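Local atomic coordinates of putative peptidase (Chlamydophila abortus, PDB entry 3CE2), a protein that is a putative M3B-family zinc metallopeptidase of the oligopeptidase F type that probably degrades small bioactive peptides. Residues A[220-225]-A[308-313]; A[227-232]-A[520-525]. All blocks are in the same frame, centred on the assembly; numbering follows the deposited sequence.

Contact 1 (A[220-225]-A[308-313]). With ZN (zinc ion), chain E.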
loop_
_atom_site.group_PDB
_atom_site.type_symbol
_atom_site.label_atom_id
_atom_site.label_comp_id
_atom_site.label_asym_id
_atom_site.label_seq_id
_atom_site.Cartn_x
_atom_site.Cartn_y
_atom_site.Cartn_z
ATOM N N THR A 220 -20.291 13.966 -14.478
ATOM C CA THR A 220 -21.493 14.586 -14.023
ATOM C C THR A 220 -22.618 14.233 -14.991
ATOM O O THR A 220 -23.795 14.366 -14.681
ATOM C CB THR A 220 -21.227 16.082 -13.968
ATOM O OG1 THR A 220 -21.595 16.567 -12.681
ATOM C CG2 THR A 220 -21.889 16.862 -15.144
ATOM N N ASP A 221 -22.230 13.733 -16.160
ATOM C CA ASP A 221 -23.165 13.354 -17.204
ATOM C C ASP A 221 -23.414 11.847 -17.121
ATOM O O ASP A 221 -22.556 11.030 -17.455
ATOM C CB ASP A 221 -22.568 13.765 -18.554
ATOM C CG ASP A 221 -23.472 13.452 -19.741
ATOM O OD1 ASP A 221 -24.182 12.415 -19.731
ATOM O OD2 ASP A 221 -23.439 14.248 -20.706
ATOM N N ARG A 222 -24.588 11.469 -16.650
ATOM C CA ARG A 222 -24.875 10.055 -16.475
ATOM C C ARG A 222 -24.667 9.222 -17.738
ATOM O O ARG A 222 -24.321 8.045 -17.657
ATOM C CB ARG A 222 -26.282 9.831 -15.938
ATOM C CG ARG A 222 -26.406 8.496 -15.232
ATOM C CD ARG A 222 -27.830 8.136 -14.916
ATOM N NE ARG A 222 -27.899 6.853 -14.224
ATOM C CZ ARG A 222 -29.029 6.209 -13.963
ATOM N NH1 ARG A 222 -30.184 6.735 -14.340
ATOM N NH2 ARG A 222 -29.003 5.044 -13.338
ATOM N N GLU A 223 -24.880 9.822 -18.902
ATOM C CA GLU A 223 -24.837 9.067 -20.157
ATOM C C GLU A 223 -23.399 8.661 -20.497
ATOM O O GLU A 223 -23.153 7.573 -21.044
ATOM C CB GLU A 223 -25.432 9.896 -21.300
ATOM C CG GLU A 223 -25.596 9.140 -22.616
ATOM C CD GLU A 223 -26.717 8.090 -22.581
ATOM O OE1 GLU A 223 -27.539 8.075 -21.625
ATOM O OE2 GLU A 223 -26.774 7.272 -23.526
ATOM N N LEU A 224 -22.470 9.562 -20.176
ATOM C CA LEU A 224 -21.054 9.321 -20.276
ATOM C C LEU A 224 -20.664 8.206 -19.312
ATOM O O LEU A 224 -19.963 7.268 -19.707
ATOM C CB LEU A 224 -20.291 10.603 -19.941
ATOM C CG LEU A 224 -18.833 10.739 -20.395
ATOM C CD1 LEU A 224 -18.745 10.506 -21.877
ATOM C CD2 LEU A 224 -18.251 12.113 -20.027
ATOM N N ARG A 225 -21.127 8.289 -18.060
ATOM C CA ARG A 225 -20.793 7.259 -17.081
ATOM C C ARG A 225 -21.284 5.921 -17.599
ATOM O O ARG A 225 -20.577 4.919 -17.557
ATOM C CB ARG A 225 -21.432 7.550 -15.728
ATOM C CG ARG A 225 -20.942 8.815 -15.052
ATOM C CD ARG A 225 -21.121 8.758 -13.533
ATOM N NE ARG A 225 -22.516 8.518 -13.145
ATOM C CZ ARG A 225 -23.437 9.467 -12.976
ATOM N NH1 ARG A 225 -23.120 10.747 -13.157
ATOM N NH2 ARG A 225 -24.681 9.127 -12.634
ATOM N N LEU A 308 -32.383 9.538 -9.130
ATOM C CA LEU A 308 -32.328 8.489 -10.130
ATOM C C LEU A 308 -33.340 7.418 -9.776
ATOM O O LEU A 308 -33.509 7.100 -8.598
ATOM C CB LEU A 308 -30.929 7.857 -10.130
ATOM C CG LEU A 308 -29.726 8.333 -10.955
ATOM C CD1 LEU A 308 -29.849 9.765 -11.455
ATOM C CD2 LEU A 308 -28.497 8.164 -10.093
ATOM N N LYS A 309 -33.995 6.829 -10.770
ATOM C CA LYS A 309 -34.972 5.798 -10.437
ATOM C C LYS A 309 -34.336 4.459 -10.096
ATOM O O LYS A 309 -34.967 3.611 -9.479
ATOM C CB LYS A 309 -36.083 5.659 -11.484
ATOM C CG LYS A 309 -35.844 4.606 -12.553
ATOM C CD LYS A 309 -37.136 4.223 -13.333
ATOM C CE LYS A 309 -38.294 5.261 -13.234
ATOM N NZ LYS A 309 -37.969 6.723 -13.414
ATOM N N ASP A 310 -33.088 4.254 -10.488
ATOM C CA ASP A 310 -32.367 3.072 -10.019
ATOM C C ASP A 310 -30.868 3.353 -9.907
ATOM O O ASP A 310 -30.437 4.475 -10.165
ATOM C CB ASP A 310 -32.699 1.835 -10.840
ATOM C CG ASP A 310 -32.352 1.989 -12.280
ATOM O OD1 ASP A 310 -31.890 3.083 -12.669
ATOM O OD2 ASP A 310 -32.541 1.000 -13.029
ATOM N N PHE A 311 -30.074 2.388 -9.469
ATOM C CA PHE A 311 -28.694 2.739 -9.149
ATOM C C PHE A 311 -27.783 1.689 -9.697
ATOM O O PHE A 311 -27.803 0.538 -9.255
ATOM C CB PHE A 311 -28.504 2.846 -7.644
ATOM C CG PHE A 311 -27.302 3.619 -7.227
ATOM C CD1 PHE A 311 -27.248 4.987 -7.411
ATOM C CD2 PHE A 311 -26.233 2.986 -6.621
ATOM C CE1 PHE A 311 -26.134 5.724 -7.009
ATOM C CE2 PHE A 311 -25.119 3.717 -6.208
ATOM C CZ PHE A 311 -25.071 5.098 -6.415
ATOM N N HIS A 312 -26.990 2.094 -10.681
ATOM C CA HIS A 312 -26.164 1.173 -11.417
ATOM C C HIS A 312 -24.743 1.298 -10.905
ATOM O O HIS A 312 -24.368 2.310 -10.280
ATOM C CB HIS A 312 -26.226 1.518 -12.898
ATOM C CG HIS A 312 -27.471 1.042 -13.585
ATOM N ND1 HIS A 312 -27.510 -0.111 -14.345
ATOM C CD2 HIS A 312 -28.719 1.565 -13.642
ATOM C CE1 HIS A 312 -28.725 -0.280 -14.831
ATOM N NE2 HIS A 312 -29.481 0.718 -14.415
ATOM N N PHE A 313 -23.939 0.273 -11.168
ATOM C CA PHE A 313 -22.538 0.345 -10.798
ATOM C C PHE A 313 -21.882 1.596 -11.333
ATOM O O PHE A 313 -20.926 2.078 -10.743
ATOM C CB PHE A 313 -21.776 -0.856 -11.297
ATOM C CG PHE A 313 -21.875 -2.030 -10.414
ATOM C CD1 PHE A 313 -21.426 -1.952 -9.087
ATOM C CD2 PHE A 313 -22.375 -3.230 -10.901
ATOM C CE1 PHE A 313 -21.482 -3.052 -8.243
ATOM C CE2 PHE A 313 -22.446 -4.360 -10.070
ATOM C CZ PHE A 313 -21.996 -4.272 -8.732
HETATM ZN ZN ZN E . -31.556 1.280 -14.670
HETATM O O HOH W 1 -32.098 2.833 -15.618
#
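A single arginine, Arg222, carries this salt-bridge and packing contact, reaching from the start of helix 222-237 to the loop between helices 292-306 and 330-340, where Asp310 and His312 hold a zinc ion. The surroundings are those of the largely helical M3 peptidase fold. The metal is distinct from the zinc bound by His402, His406 and Glu430 of the HExxH-type site.

Arg222 occupies the first turn of its helix. CG is anti to the backbone N (chi1 -157°) and the chain then runs extended as far as NE, which carries the guanidinium across to the loop. There Leu308 lies over one face of the guanidinium, its branch carbon CG above the centre and 3.7 Å from Arg222 CZ. The NH2 end points to Asp310, where it forms a long salt bridge with OD1 at 3.6 Å, the carboxylate oxygen sitting at the guanidinium edge. Arg222 NH2 also comes to 3.5 Å from His312 CD2, obliquely to the ring, with the guanidinium and ring planes 61° apart.

Asp315, just beyond the loop segment, is the stronger partner of Arg222. Its OD2 pairs with NH2 and also accepts from His312 N, while its OD1 pairs with Arg225, so one carboxylate joins both arginines to the zinc-binding loop. On the far side of the imidazole, ND1 is hydrogen-bonded to Asp516, a second-shell residue that would fix the ring's rotation and could make NE2 a stronger zinc ligand. At the helix start Asp221 is the N-cap, accepting from Glu223 N at 2.8 Å through OD1. The zinc is bound by Asp310 OD2 at 1.9 Å and by His312 NE2 at 2.2 Å. A water completes the ligands seen, its oxygen 1.9 Å from the zinc. The same water donates a hydrogen bond to Asp310 OD1.

Contact 2 (A[227-232]-A[520-525]); sequences TSYLAQ and NIEWAR
Gln232 and Arg525 meet through van der Waals packing, the aliphatic part of the glutamine against a flat cation. CB of Gln232 lies over one face of the Arg525 guanidinium, offset toward its rim and 3.5 Å from CZ of Arg525. CG follows, 3.6 Å from NH2 of the same arginine. Beyond CG the glutamine chain folds at chi2 (-47°). Its amide stands almost perpendicular to the guanidinium, the planes 86° apart, and the two do not stack. Arg525 reaches this place through a bend at chi3, and it also touches Tyr236, one turn further along helix 222-237.

In the helical peptidase fold, the contact sets the middle of that helix against a short turn with helical backbone angles, lying in the loop between helices 494-509 and 536-553. Backbone hydrogen bonds from Ala524 N to Ile521 O and from Arg525 N to Glu522 O shape the turn.

The polar contact is made by Tyr229 and Glu522. OE2 of Glu522 approaches the edge of the phenol ring near its plane, 3.1 Å from Tyr229 OH and 3.6 Å from CE1 of that ring. The carboxylate plane stands 72° from the ring. Ser519, just before the turn, is hydrogen-bonded to the same hydroxyl through its OG.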
loop_
_atom_site.group_PDB
_atom_site.type_symbol
_atom_site.label_atom_id
_atom_site.label_comp_id
_atom_site.label_asym_id
_atom_site.label_seq_id
_atom_site.Cartn_x
_atom_site.Cartn_y
_atom_site.Cartn_z
ATOM N N THR A 227 -22.234 4.857 -20.827
ATOM C CA THR A 227 -21.690 4.257 -22.077
ATOM C C THR A 227 -20.220 3.891 -21.934
ATOM O O THR A 227 -19.721 3.001 -22.617
ATOM C CB THR A 227 -21.845 5.153 -23.294
ATOM O OG1 THR A 227 -21.360 6.460 -22.963
ATOM C CG2 THR A 227 -23.304 5.226 -23.725
ATOM N N SER A 228 -19.556 4.567 -21.007
ATOM C CA SER A 228 -18.181 4.288 -20.650
ATOM C C SER A 228 -18.051 2.958 -19.911
ATOM O O SER A 228 -17.308 2.062 -20.322
ATOM C CB SER A 228 -17.677 5.422 -19.779
ATOM O OG SER A 228 -16.346 5.183 -19.428
ATOM N N TYR A 229 -18.797 2.824 -18.821
ATOM C CA TYR A 229 -18.901 1.546 -18.116
ATOM C C TYR A 229 -19.292 0.387 -19.039
ATOM O O TYR A 229 -18.635 -0.651 -19.047
ATOM C CB TYR A 229 -19.900 1.675 -16.958
ATOM C CG TYR A 229 -20.235 0.376 -16.277
ATOM C CD1 TYR A 229 -19.401 -0.143 -15.284
ATOM C CD2 TYR A 229 -21.376 -0.352 -16.638
ATOM C CE1 TYR A 229 -19.696 -1.357 -14.650
ATOM C CE2 TYR A 229 -21.681 -1.565 -16.010
ATOM C CZ TYR A 229 -20.832 -2.055 -15.019
ATOM O OH TYR A 229 -21.112 -3.239 -14.395
ATOM N N LEU A 230 -20.361 0.550 -19.815
ATOM C CA LEU A 230 -20.805 -0.520 -20.705
ATOM C C LEU A 230 -19.756 -0.842 -21.760
ATOM O O LEU A 230 -19.570 -2.006 -22.128
ATOM C CB LEU A 230 -22.134 -0.171 -21.377
ATOM C CG LEU A 230 -23.363 -0.064 -20.467
ATOM C CD1 LEU A 230 -24.565 0.357 -21.272
ATOM C CD2 LEU A 230 -23.648 -1.370 -19.762
ATOM N N ALA A 231 -19.053 0.164 -22.264
ATOM C CA ALA A 231 -18.046 -0.164 -23.283
ATOM C C ALA A 231 -16.888 -0.926 -22.643
ATOM O O ALA A 231 -16.364 -1.884 -23.228
ATOM C CB ALA A 231 -17.560 1.071 -24.016
ATOM N N GLN A 232 -16.496 -0.526 -21.429
ATOM C CA GLN A 232 -15.475 -1.288 -20.736
ATOM C C GLN A 232 -15.891 -2.743 -20.571
ATOM O O GLN A 232 -15.087 -3.631 -20.799
ATOM C CB GLN A 232 -15.078 -0.657 -19.413
ATOM C CG GLN A 232 -14.255 0.607 -19.563
ATOM C CD GLN A 232 -13.088 0.473 -20.572
ATOM O OE1 GLN A 232 -13.280 0.503 -21.807
ATOM N NE2 GLN A 232 -11.869 0.359 -20.034
ATOM N N ASN A 520 -20.937 -8.678 -14.492
ATOM C CA ASN A 520 -20.190 -9.715 -13.836
ATOM C C ASN A 520 -18.911 -10.090 -14.571
ATOM O O ASN A 520 -18.337 -11.144 -14.300
ATOM C CB ASN A 520 -21.074 -10.943 -13.699
ATOM C CG ASN A 520 -21.451 -11.526 -15.030
ATOM O OD1 ASN A 520 -21.768 -10.807 -15.979
ATOM N ND2 ASN A 520 -21.411 -12.843 -15.117
ATOM N N ILE A 521 -18.480 -9.257 -15.520
ATOM C CA ILE A 521 -17.239 -9.520 -16.247
ATOM C C ILE A 521 -16.082 -8.825 -15.533
ATOM O O ILE A 521 -14.931 -9.017 -15.896
ATOM C CB ILE A 521 -17.330 -9.064 -17.740
ATOM C CG1 ILE A 521 -16.308 -9.779 -18.623
ATOM C CG2 ILE A 521 -17.107 -7.572 -17.871
ATOM C CD1 ILE A 521 -16.192 -11.259 -18.367
ATOM N N GLU A 522 -16.391 -8.040 -14.497
ATOM C CA GLU A 522 -15.374 -7.230 -13.810
ATOM C C GLU A 522 -14.127 -8.006 -13.439
ATOM O O GLU A 522 -13.020 -7.483 -13.532
ATOM C CB GLU A 522 -15.940 -6.505 -12.580
ATOM C CG GLU A 522 -16.340 -5.046 -12.851
ATOM C CD GLU A 522 -17.656 -4.643 -12.168
ATOM O OE1 GLU A 522 -17.679 -4.592 -10.908
ATOM O OE2 GLU A 522 -18.658 -4.376 -12.896
ATOM N N TRP A 523 -14.285 -9.257 -13.030
ATOM C CA TRP A 523 -13.128 -10.031 -12.615
ATOM C C TRP A 523 -12.046 -10.020 -13.678
ATOM O O TRP A 523 -10.860 -10.105 -13.360
ATOM C CB TRP A 523 -13.515 -11.460 -12.304
ATOM C CG TRP A 523 -14.070 -12.174 -13.464
ATOM C CD1 TRP A 523 -15.374 -12.342 -13.754
ATOM C CD2 TRP A 523 -13.336 -12.861 -14.485
ATOM N NE1 TRP A 523 -15.517 -13.076 -14.904
ATOM C CE2 TRP A 523 -14.277 -13.411 -15.373
ATOM C CE3 TRP A 523 -11.969 -13.063 -14.734
ATOM C CZ2 TRP A 523 -13.910 -14.134 -16.508
ATOM C CZ3 TRP A 523 -11.605 -13.797 -15.850
ATOM C CH2 TRP A 523 -12.578 -14.333 -16.725
ATOM N N ALA A 524 -12.454 -9.898 -14.939
ATOM C CA ALA A 524 -11.499 -9.872 -16.049
ATOM C C ALA A 524 -10.612 -8.609 -16.140
ATOM O O ALA A 524 -9.505 -8.684 -16.663
ATOM C CB ALA A 524 -12.201 -10.130 -17.350
ATOM N N ARG A 525 -11.081 -7.467 -15.632
ATOM C CA ARG A 525 -10.327 -6.231 -15.731
ATOM C C ARG A 525 -9.361 -6.010 -14.594
ATOM O O ARG A 525 -8.632 -5.033 -14.608
ATOM C CB ARG A 525 -11.235 -5.006 -15.873
ATOM C CG ARG A 525 -12.712 -5.290 -15.660
ATOM C CD ARG A 525 -13.685 -4.325 -16.411
ATOM N NE ARG A 525 -13.361 -2.893 -16.282
ATOM C CZ ARG A 525 -14.268 -1.909 -16.259
ATOM N NH1 ARG A 525 -15.567 -2.188 -16.327
ATOM N NH2 ARG A 525 -13.878 -0.640 -16.155
#

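Helix 222-237 takes part in both contacts, giving its first turn to contact 1 and its middle to contact 2. Followed from the N terminus, the chain passes 220-225 and 227-232, then returns at 308-313 to close a largely helical excursion of 82 residues. In all, 287 residues, 308-313 among them, lie between 227-232 and 520-525, where contact 2 closes the longer loop; the segments alternate, so the two closures cross. Thus one helix is tied to two loops, that before helix 330-340 and that before helix 536-553. The contact centres lie 15 Å apart, and the contacts touch where Phe313 CD2 packs 3.7 Å from Tyr229 OH.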